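Local coordinates for alanine racemase (Actinobacillus succinogenes, PDB 3C3K), which is of unknown function here but has the two-lobed fold of the periplasmic binding protein-like family and is found as a dimer of two chains, at residues Ser55-Thr58 / Leu59-Gly62; Asp72-Ser75 / Glu76-Glu79; Gln236-Ser239 / Glu240-Met244; Leu249-Glu252 / Gln253-Ser256. One frame throughout, in Å; residues are numbered along the deposited sequence.

Contact 1 of 4, residues Ser55-Thr58 / Leu59-Gly62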
loop_
_atom_site.group_PDB
_atom_site.type_symbol
_atom_site.label_atom_id
_atom_site.label_comp_id
_atom_site.label_asym_id
_atom_site.label_seq_id
_atom_site.Cartn_x
_atom_site.Cartn_y
_atom_site.Cartn_z
ATOM N N SER B 55 -18.380 -11.335 9.429
ATOM C CA SER B 55 -18.498 -12.168 8.251
ATOM C C SER B 55 -17.232 -12.990 8.013
ATOM O O SER B 55 -17.281 -14.186 7.770
ATOM C CB SER B 55 -18.941 -11.292 7.060
ATOM O OG SER B 55 -18.409 -11.758 5.864
ATOM N N CYS B 56 -16.069 -12.374 8.127
ATOM C CA CYS B 56 -14.874 -13.119 7.758
ATOM C C CYS B 56 -14.619 -14.124 8.857
ATOM O O CYS B 56 -13.947 -15.114 8.632
ATOM C CB CYS B 56 -13.672 -12.210 7.463
ATOM S SG CYS B 56 -13.069 -11.379 8.904
ATOM N N LEU B 57 -15.183 -13.894 10.043
ATOM C CA LEU B 57 -14.970 -14.834 11.166
ATOM C C LEU B 57 -15.736 -16.155 11.048
ATOM O O LEU B 57 -15.442 -17.091 11.781
ATOM C CB LEU B 57 -15.113 -14.158 12.569
ATOM C CG LEU B 57 -13.996 -13.200 13.023
ATOM C CD1 LEU B 57 -14.425 -12.461 14.266
ATOM C CD2 LEU B 57 -12.622 -13.857 13.249
ATOM N N THR B 58 -16.661 -16.268 10.086
ATOM C CA THR B 58 -17.235 -17.563 9.764
ATOM C C THR B 58 -16.157 -18.579 9.283
ATOM O O THR B 58 -16.380 -19.782 9.359
ATOM C CB THR B 58 -18.346 -17.505 8.723
ATOM O OG1 THR B 58 -17.818 -16.972 7.532
ATOM C CG2 THR B 58 -19.469 -16.564 9.138
ATOM N N LEU B 59 -14.996 -18.113 8.828
ATOM C CA LEU B 59 -13.925 -19.028 8.486
ATOM C C LEU B 59 -13.421 -19.839 9.673
ATOM O O LEU B 59 -12.949 -20.979 9.501
ATOM C CB LEU B 59 -12.752 -18.274 7.852
ATOM C CG LEU B 59 -13.074 -17.528 6.546
ATOM C CD1 LEU B 59 -12.000 -16.542 6.252
ATOM C CD2 LEU B 59 -13.209 -18.534 5.446
ATOM N N LEU B 60 -13.481 -19.241 10.871
ATOM C CA LEU B 60 -13.013 -19.887 12.082
ATOM C C LEU B 60 -13.988 -20.972 12.433
ATOM O O LEU B 60 -13.603 -22.139 12.535
ATOM C CB LEU B 60 -12.905 -18.902 13.257
ATOM C CG LEU B 60 -11.581 -18.400 13.818
ATOM C CD1 LEU B 60 -11.860 -17.777 15.156
ATOM C CD2 LEU B 60 -10.497 -19.501 13.961
ATOM N N SER B 61 -15.255 -20.590 12.593
ATOM C CA SER B 61 -16.348 -21.563 12.779
ATOM C C SER B 61 -16.341 -22.631 11.687
ATOM O O SER B 61 -16.418 -23.820 11.980
ATOM C CB SER B 61 -17.707 -20.853 12.752
ATOM O OG SER B 61 -18.052 -20.465 11.426
ATOM N N GLY B 62 -16.239 -22.214 10.430
ATOM C CA GLY B 62 -16.175 -23.160 9.338
ATOM C C GLY B 62 -14.875 -23.953 9.273
ATOM O O GLY B 62 -14.677 -24.719 8.344
#
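The Leu59 side chain lies over the carbonyl oxygen of Cys56. Its CG sits 3.3 Å from Cys56 O, and CB and CD1 come almost as near. The Leu59 amide uses the same oxygen, with Leu59 N 3.2 Å from Cys56 O. A second bond of the same span follows, Leu60 N to Leu57 O at 3.0 Å. These i to i+3 bonds carry the chain from helix 50-56 into the short helix 58-61.

Thr58 sits at the junction. Its OG1 is placed between the backbone N and the carbonyl carbon (chi1 60°). From there it donates to Ser55 O at 2.8 Å, nearly in line with that C=O. Thr58 N binds Ser55 O as well.

Thr58 O in turn takes two donors from the same face of its plane. Ser61 OG donates to Thr58 O at 2.7 Å, and Gly62 N reaches Thr58 O at 2.7 Å. On the buried side, Leu57 CD2 and Leu60 CD1 are 4.4 Å apart. Leu57 packs on Leu12 and Met14 of strand 9-15 and on Leu80 of helix 77-84. Leu59 meets Leu42, and also Met64 of the second subunit, so this turn belongs to the dimer interface.

The polar and apolar roles are divided. Serine and threonine hydroxyls turn back on backbone carbonyls at the exposed edge. Leu57 and Leu60 face the interior of the lobe, and Leu59 meets strand 39-45 and the neighbouring subunit. Two carbonyls, Ser55 O and Thr58 O, each gain a hydroxyl donor besides an amide, which ties both ends of the turn to their own backbone.

Contact 2 of 4, residues Asp72-Ser75 / Glu76-Glu79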
loop_
_atom_site.group_PDB
_atom_site.type_symbol
_atom_site.label_atom_id
_atom_site.label_comp_id
_atom_site.label_asym_id
_atom_site.label_seq_id
_atom_site.Cartn_x
_atom_site.Cartn_y
_atom_site.Cartn_z
ATOM N N ASP B 72 -7.589 -4.424 13.938
ATOM C CA ASP B 72 -8.716 -3.481 14.164
ATOM C C ASP B 72 -8.718 -2.720 15.474
ATOM O O ASP B 72 -7.963 -3.055 16.425
ATOM C CB ASP B 72 -10.030 -4.240 14.063
ATOM C CG ASP B 72 -10.446 -4.517 12.621
ATOM O OD1 ASP B 72 -9.821 -3.973 11.724
ATOM O OD2 ASP B 72 -11.498 -5.187 12.423
ATOM N N ALA B 73 -9.596 -1.706 15.552
ATOM C CA ALA B 73 -9.744 -0.916 16.769
ATOM C C ALA B 73 -9.972 -1.833 17.972
ATOM O O ALA B 73 -10.732 -2.842 17.897
ATOM C CB ALA B 73 -10.921 0.115 16.637
ATOM N N LEU B 74 -9.293 -1.484 19.066
ATOM C CA LEU B 74 -9.314 -2.223 20.338
ATOM C C LEU B 74 -10.704 -2.462 20.820
ATOM O O LEU B 74 -10.984 -3.515 21.340
ATOM C CB LEU B 74 -8.571 -1.394 21.417
ATOM C CG LEU B 74 -8.319 -2.014 22.777
ATOM C CD1 LEU B 74 -7.337 -3.125 22.589
ATOM C CD2 LEU B 74 -7.773 -0.931 23.675
ATOM N N SER B 75 -11.619 -1.507 20.593
ATOM C CA SER B 75 -12.970 -1.637 21.097
ATOM C C SER B 75 -13.867 -2.702 20.386
ATOM O O SER B 75 -15.037 -3.007 20.811
ATOM C CB SER B 75 -13.644 -0.297 20.930
ATOM O OG SER B 75 -13.778 0.001 19.568
ATOM N N GLU B 76 -13.317 -3.267 19.317
ATOM C CA GLU B 76 -13.981 -4.338 18.592
ATOM C C GLU B 76 -13.781 -5.658 19.326
ATOM O O GLU B 76 -14.542 -6.569 19.108
ATOM C CB GLU B 76 -13.397 -4.455 17.179
ATOM C CG GLU B 76 -14.324 -5.217 16.201
ATOM C CD GLU B 76 -13.810 -5.263 14.778
ATOM O OE1 GLU B 76 -12.633 -5.715 14.568
ATOM O OE2 GLU B 76 -14.620 -4.912 13.883
ATOM N N LEU B 77 -12.713 -5.787 20.116
ATOM C CA LEU B 77 -12.408 -7.050 20.763
ATOM C C LEU B 77 -13.591 -7.597 21.567
ATOM O O LEU B 77 -13.992 -8.719 21.331
ATOM C CB LEU B 77 -11.135 -6.949 21.600
ATOM C CG LEU B 77 -9.795 -7.496 21.096
ATOM C CD1 LEU B 77 -9.653 -7.472 19.667
ATOM C CD2 LEU B 77 -8.604 -6.829 21.816
ATOM N N PRO B 78 -14.175 -6.786 22.493
ATOM C CA PRO B 78 -15.317 -7.315 23.280
ATOM C C PRO B 78 -16.535 -7.680 22.422
ATOM O O PRO B 78 -17.260 -8.601 22.771
ATOM C CB PRO B 78 -15.602 -6.199 24.316
ATOM C CG PRO B 78 -15.063 -4.987 23.706
ATOM C CD PRO B 78 -13.833 -5.408 22.918
ATOM N N GLU B 79 -16.678 -7.059 21.254
ATOM C CA GLU B 79 -17.783 -7.343 20.349
ATOM C C GLU B 79 -17.609 -8.687 19.602
ATOM O O GLU B 79 -18.552 -9.213 19.025
ATOM C CB GLU B 79 -17.884 -6.203 19.350
ATOM C CG GLU B 79 -18.197 -4.849 19.992
ATOM C CD GLU B 79 -18.367 -3.695 18.985
ATOM O OE1 GLU B 79 -19.330 -2.895 19.147
ATOM O OE2 GLU B 79 -17.547 -3.565 18.037
#
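The carboxylates of Asp72 and Glu76 meet through one oxygen each, with their planes 56° apart. Asp72 OD2 is 2.5 Å from Glu76 OE1. The same Glu76 OE1 lies 3.0 Å from Asp72 CB. The Glu76 chain reaches this place by running out extended, with CG anti to the backbone N (chi1 -161°). The far oxygens have other partners. Glu76 OE2 is hydrogen-bonded to Ser53 OG, and Asp72 OD1 has weak bonds to Thr46 OG1 and Ser48 N. The pair therefore links the loop after strand 68-70 to the loop and helix that follow strand 39-45.

Both loops follow parallel strands of the six-stranded sheet, in the alternating strand and helix pattern of this fold. The chain turns here into helix 77-84. Glu76 N binds Ala73 O at 3.0 Å, and Leu77 N binds Leu74 O at 3.1 Å. On another side of the turn, Leu74 CD1 touches Leu77 CD2 at 4.0 Å, and Leu77 goes on to pack against Trp89 and Val101. Pro78 has no N-H to give, and its CD rests 3.4 Å from Ser75 O.

Contact 3 of 4, residues Gln236-Ser239 / Glu240-Met244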
loop_
_atom_site.group_PDB
_atom_site.type_symbol
_atom_site.label_atom_id
_atom_site.label_comp_id
_atom_site.label_asym_id
_atom_site.label_seq_id
_atom_site.Cartn_x
_atom_site.Cartn_y
_atom_site.Cartn_z
ATOM N N GLN B 236 9.693 5.739 13.656
ATOM C CA GLN B 236 9.886 4.431 13.006
ATOM C C GLN B 236 9.398 3.304 13.883
ATOM O O GLN B 236 9.837 3.190 15.048
ATOM C CB GLN B 236 11.370 4.210 12.756
ATOM C CG GLN B 236 11.700 2.874 12.135
ATOM C CD GLN B 236 11.388 2.911 10.695
ATOM O OE1 GLN B 236 11.924 3.757 9.979
ATOM N NE2 GLN B 236 10.487 2.024 10.236
ATOM N N GLN B 237 8.393 2.559 13.398
ATOM C CA GLN B 237 7.944 1.300 14.063
ATOM C C GLN B 237 8.681 0.082 13.481
ATOM O O GLN B 237 8.996 0.064 12.285
ATOM C CB GLN B 237 6.477 1.057 13.829
ATOM C CG GLN B 237 5.596 2.150 14.436
ATOM C CD GLN B 237 4.241 1.619 14.759
ATOM O OE1 GLN B 237 4.128 0.542 15.358
ATOM N NE2 GLN B 237 3.173 2.379 14.396
ATOM N N PRO B 238 8.919 -0.927 14.306
ATOM C CA PRO B 238 9.497 -2.129 13.717
ATOM C C PRO B 238 8.394 -2.995 13.069
ATOM O O PRO B 238 8.045 -4.079 13.604
ATOM C CB PRO B 238 10.131 -2.837 14.938
ATOM C CG PRO B 238 9.282 -2.435 16.082
ATOM C CD PRO B 238 8.779 -1.027 15.784
ATOM N N SER B 239 7.883 -2.549 11.925
ATOM C CA SER B 239 6.602 -3.056 11.421
ATOM C C SER B 239 6.610 -4.541 11.082
ATOM O O SER B 239 5.709 -5.274 11.492
ATOM C CB SER B 239 6.111 -2.205 10.267
ATOM O OG SER B 239 5.829 -0.888 10.759
ATOM N N GLU B 240 7.604 -4.974 10.317
ATOM C CA GLU B 240 7.800 -6.390 10.081
ATOM C C GLU B 240 7.935 -7.253 11.340
ATOM O O GLU B 240 7.326 -8.318 11.405
ATOM C CB GLU B 240 8.977 -6.616 9.155
ATOM C CG GLU B 240 8.922 -7.923 8.438
ATOM C CD GLU B 240 9.948 -7.997 7.293
ATOM O OE1 GLU B 240 9.901 -7.154 6.374
ATOM O OE2 GLU B 240 10.832 -8.873 7.336
ATOM N N GLN B 241 8.762 -6.836 12.301
ATOM C CA GLN B 241 8.882 -7.507 13.625
ATOM C C GLN B 241 7.562 -7.587 14.395
ATOM O O GLN B 241 7.283 -8.602 14.996
ATOM C CB GLN B 241 9.976 -6.855 14.514
ATOM C CG GLN B 241 11.432 -6.950 13.900
ATOM C CD GLN B 241 12.590 -6.647 14.889
ATOM O OE1 GLN B 241 13.647 -7.305 14.860
ATOM N NE2 GLN B 241 12.395 -5.646 15.764
ATOM N N ILE B 242 6.744 -6.539 14.367
ATOM C CA ILE B 242 5.368 -6.629 14.855
ATOM C C ILE B 242 4.569 -7.790 14.268
ATOM O O ILE B 242 3.991 -8.550 15.024
ATOM C CB ILE B 242 4.637 -5.269 14.712
ATOM C CG1 ILE B 242 5.309 -4.227 15.598
ATOM C CG2 ILE B 242 3.084 -5.370 15.056
ATOM C CD1 ILE B 242 4.794 -2.875 15.317
ATOM N N GLY B 243 4.527 -7.937 12.944
ATOM C CA GLY B 243 3.846 -9.102 12.320
ATOM C C GLY B 243 4.512 -10.448 12.641
ATOM O O GLY B 243 3.832 -11.436 12.915
ATOM N N MET B 244 5.835 -10.517 12.611
ATOM C CA MET B 244 6.479 -11.819 12.877
ATOM C C MET B 244 6.147 -12.247 14.319
ATOM O O MET B 244 5.843 -13.424 14.579
ATOM C CB MET B 244 7.983 -11.699 12.679
ATOM C CG MET B 244 8.443 -11.370 11.268
ATOM S SD MET B 244 10.260 -11.117 11.062
ATOM C CE MET B 244 10.462 -9.880 12.168
#
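Pro238 O accepts the shortest bond between the two segments, from Ile242 N at 2.9 Å. The bond is close to straight (N-H...O 166°). Pro238 is the N-cap of helix 239-254, so this is the first i to i+4 bond of the helix. Gly243 N follows it, to Ser239 O at 3.3 Å.

The Ile242 side chain folds back over the same carbonyl. CG1 is anti to its own carbonyl carbon (chi1 -64°), which brings it 3.4 Å from Pro238 O. Beyond it, CD1 reaches the amide of Gln237, with Ile242 CD1 3.5 Å from Gln237 OE1. The other end of that amide, NE2, is hydrogen-bonded to Asp220 OD1 and to a bound glycerol. Gln241 comes in at the proline ring, its NE2 3.7 Å from Pro238 CB.

Before the helix the chain makes an inverse gamma turn centred on Pro238. It is closed by a weak bond from Ser239 N to Gln237 O. Gln236 NE2 also donates to Gln237 O, at 3.2 Å, with the acceptor in its amide plane. The turn leads into the helix from strand 234-236, which probably forms one of the crossovers between the two lobes, as in this fold. Glu240 extends from the first turn to a salt bridge with Lys32 of helix 21-35.

The acid lies close to the N-terminal end of the helix, where the helix dipole would probably favour its negative charge. Lys32 supplies a direct counter-charge. The helix start is thus held by its backbone bonds and also tied to helix 21-35 through Glu240 and Lys32.

Contact 4 of 4, residues Leu249-Glu252 / Gln253-Ser256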
loop_
_atom_site.group_PDB
_atom_site.type_symbol
_atom_site.label_atom_id
_atom_site.label_comp_id
_atom_site.label_asym_id
_atom_site.label_seq_id
_atom_site.Cartn_x
_atom_site.Cartn_y
_atom_site.Cartn_z
ATOM N N LEU B 249 3.173 -15.330 18.670
ATOM C CA LEU B 249 2.222 -15.391 19.766
ATOM C C LEU B 249 1.035 -16.278 19.411
ATOM O O LEU B 249 0.472 -17.000 20.308
ATOM C CB LEU B 249 1.783 -13.979 20.200
ATOM C CG LEU B 249 2.832 -12.981 20.741
ATOM C CD1 LEU B 249 2.183 -11.597 21.097
ATOM C CD2 LEU B 249 3.475 -13.580 21.948
ATOM N N LEU B 250 0.633 -16.238 18.146
ATOM C CA LEU B 250 -0.483 -17.052 17.671
ATOM C C LEU B 250 -0.081 -18.511 17.700
ATOM O O LEU B 250 -0.897 -19.372 17.976
ATOM C CB LEU B 250 -0.912 -16.691 16.225
ATOM C CG LEU B 250 -2.327 -17.147 15.867
ATOM C CD1 LEU B 250 -3.299 -16.206 16.548
ATOM C CD2 LEU B 250 -2.553 -17.095 14.349
ATOM N N LEU B 251 1.169 -18.794 17.361
ATOM C CA LEU B 251 1.677 -20.177 17.425
ATOM C C LEU B 251 1.785 -20.753 18.847
ATOM O O LEU B 251 1.572 -21.947 19.055
ATOM C CB LEU B 251 3.002 -20.326 16.643
ATOM C CG LEU B 251 2.982 -20.111 15.117
ATOM C CD1 LEU B 251 4.442 -19.956 14.553
ATOM C CD2 LEU B 251 2.146 -21.158 14.313
ATOM N N GLU B 252 2.102 -19.950 19.847
ATOM C CA GLU B 252 2.075 -20.483 21.198
ATOM C C GLU B 252 0.687 -20.949 21.570
ATOM O O GLU B 252 0.559 -21.960 22.282
ATOM C CB GLU B 252 2.407 -19.432 22.227
ATOM C CG GLU B 252 3.404 -18.498 21.779
ATOM C CD GLU B 252 4.635 -18.577 22.589
ATOM O OE1 GLU B 252 5.037 -17.478 23.044
ATOM O OE2 GLU B 252 5.160 -19.716 22.766
ATOM N N GLN B 253 -0.336 -20.190 21.161
ATOM C CA GLN B 253 -1.689 -20.576 21.383
ATOM C C GLN B 253 -1.995 -21.860 20.644
ATOM O O GLN B 253 -2.568 -22.775 21.233
ATOM C CB GLN B 253 -2.664 -19.458 21.021
ATOM C CG GLN B 253 -2.547 -18.313 21.963
ATOM C CD GLN B 253 -3.356 -17.096 21.562
ATOM O OE1 GLN B 253 -4.574 -17.100 21.615
ATOM N NE2 GLN B 253 -2.663 -16.025 21.179
ATOM N N ILE B 254 -1.652 -21.938 19.368
ATOM C CA ILE B 254 -1.982 -23.132 18.567
ATOM C C ILE B 254 -1.246 -24.359 19.124
ATOM O O ILE B 254 -1.824 -25.450 19.231
ATOM C CB ILE B 254 -1.611 -22.950 17.071
ATOM C CG1 ILE B 254 -2.624 -22.075 16.338
ATOM C CG2 ILE B 254 -1.428 -24.329 16.338
ATOM C CD1 ILE B 254 -2.035 -21.310 15.170
ATOM N N HIS B 255 -0.008 -24.169 19.552
ATOM C CA HIS B 255 0.820 -25.289 20.014
ATOM C C HIS B 255 0.216 -26.010 21.225
ATOM O O HIS B 255 -0.133 -25.386 22.222
ATOM C CB HIS B 255 2.236 -24.819 20.336
ATOM C CG HIS B 255 3.057 -24.551 19.119
ATOM N ND1 HIS B 255 4.386 -24.190 19.180
ATOM C CD2 HIS B 255 2.737 -24.591 17.807
ATOM C CE1 HIS B 255 4.845 -24.008 17.952
ATOM N NE2 HIS B 255 3.864 -24.247 17.103
ATOM N N SER B 256 0.140 -27.333 21.081
ATOM C CA SER B 256 -0.382 -28.290 22.042
ATOM C C SER B 256 0.366 -28.391 23.360
ATOM O O SER B 256 -0.261 -28.610 24.401
ATOM C CB SER B 256 -0.358 -29.656 21.396
ATOM O OG SER B 256 -1.471 -29.752 20.549
#
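Residues 249-254 are the last turns of helix 239-254, and His255 and Ser256 follow it. The i to i+4 bonding is kept up to the end. Ile254 N binds Leu250 O at 3.0 Å and His255 N binds Leu251 O at 2.8 Å. Gln253 N binds Leu249 O only weakly. His255 is the first residue to leave helical angles (psi 129°). The helix packs on the six-stranded sheet, beside strands 39-45 and 89-92.

Ile254 CD1 touches two leucines of the preceding turn. It is 4.2 Å from Leu250 CG and 4.3 Å from Leu251 CD2. This apolar patch continues onto Pro88 and Tyr39, and Leu250 also meets Val90.

The amide of Gln253 turns back along the helix, and its NE2 makes a weak 3.4 Å bond to Leu249 O. Its stronger partner is Trp89 O, so the side chain joins the helix to the start of strand 89-92.

At the end, the imidazole of His255 swings back over the last turn. CG is anti to the carbonyl carbon (chi1 -75°), and this sets one ring face over a backbone oxygen. Leu251 O stands 2.9 Å from the plane of the His255 ring, displaced toward its CG and CD2 rim.

The contacts come in series along the chain, from contact 1 to contact 4. All four belong to the lobe built round the six-stranded parallel sheet. Contact 1 lies at the dimer interface, and contact 2 is about 17 Å from it, centre to centre. Contacts 3 and 4 are the start and the end of helix 239-254, with centres about 19 Å apart. Contacts 1 and 3 are the most distant pair, at about 27 Å between centres. No two contacts touch. Helix 239-254 comes late in the sequence but packs on strands that come much earlier in it. It follows a probable crossover from the other lobe, so the chain returns to complete the first lobe.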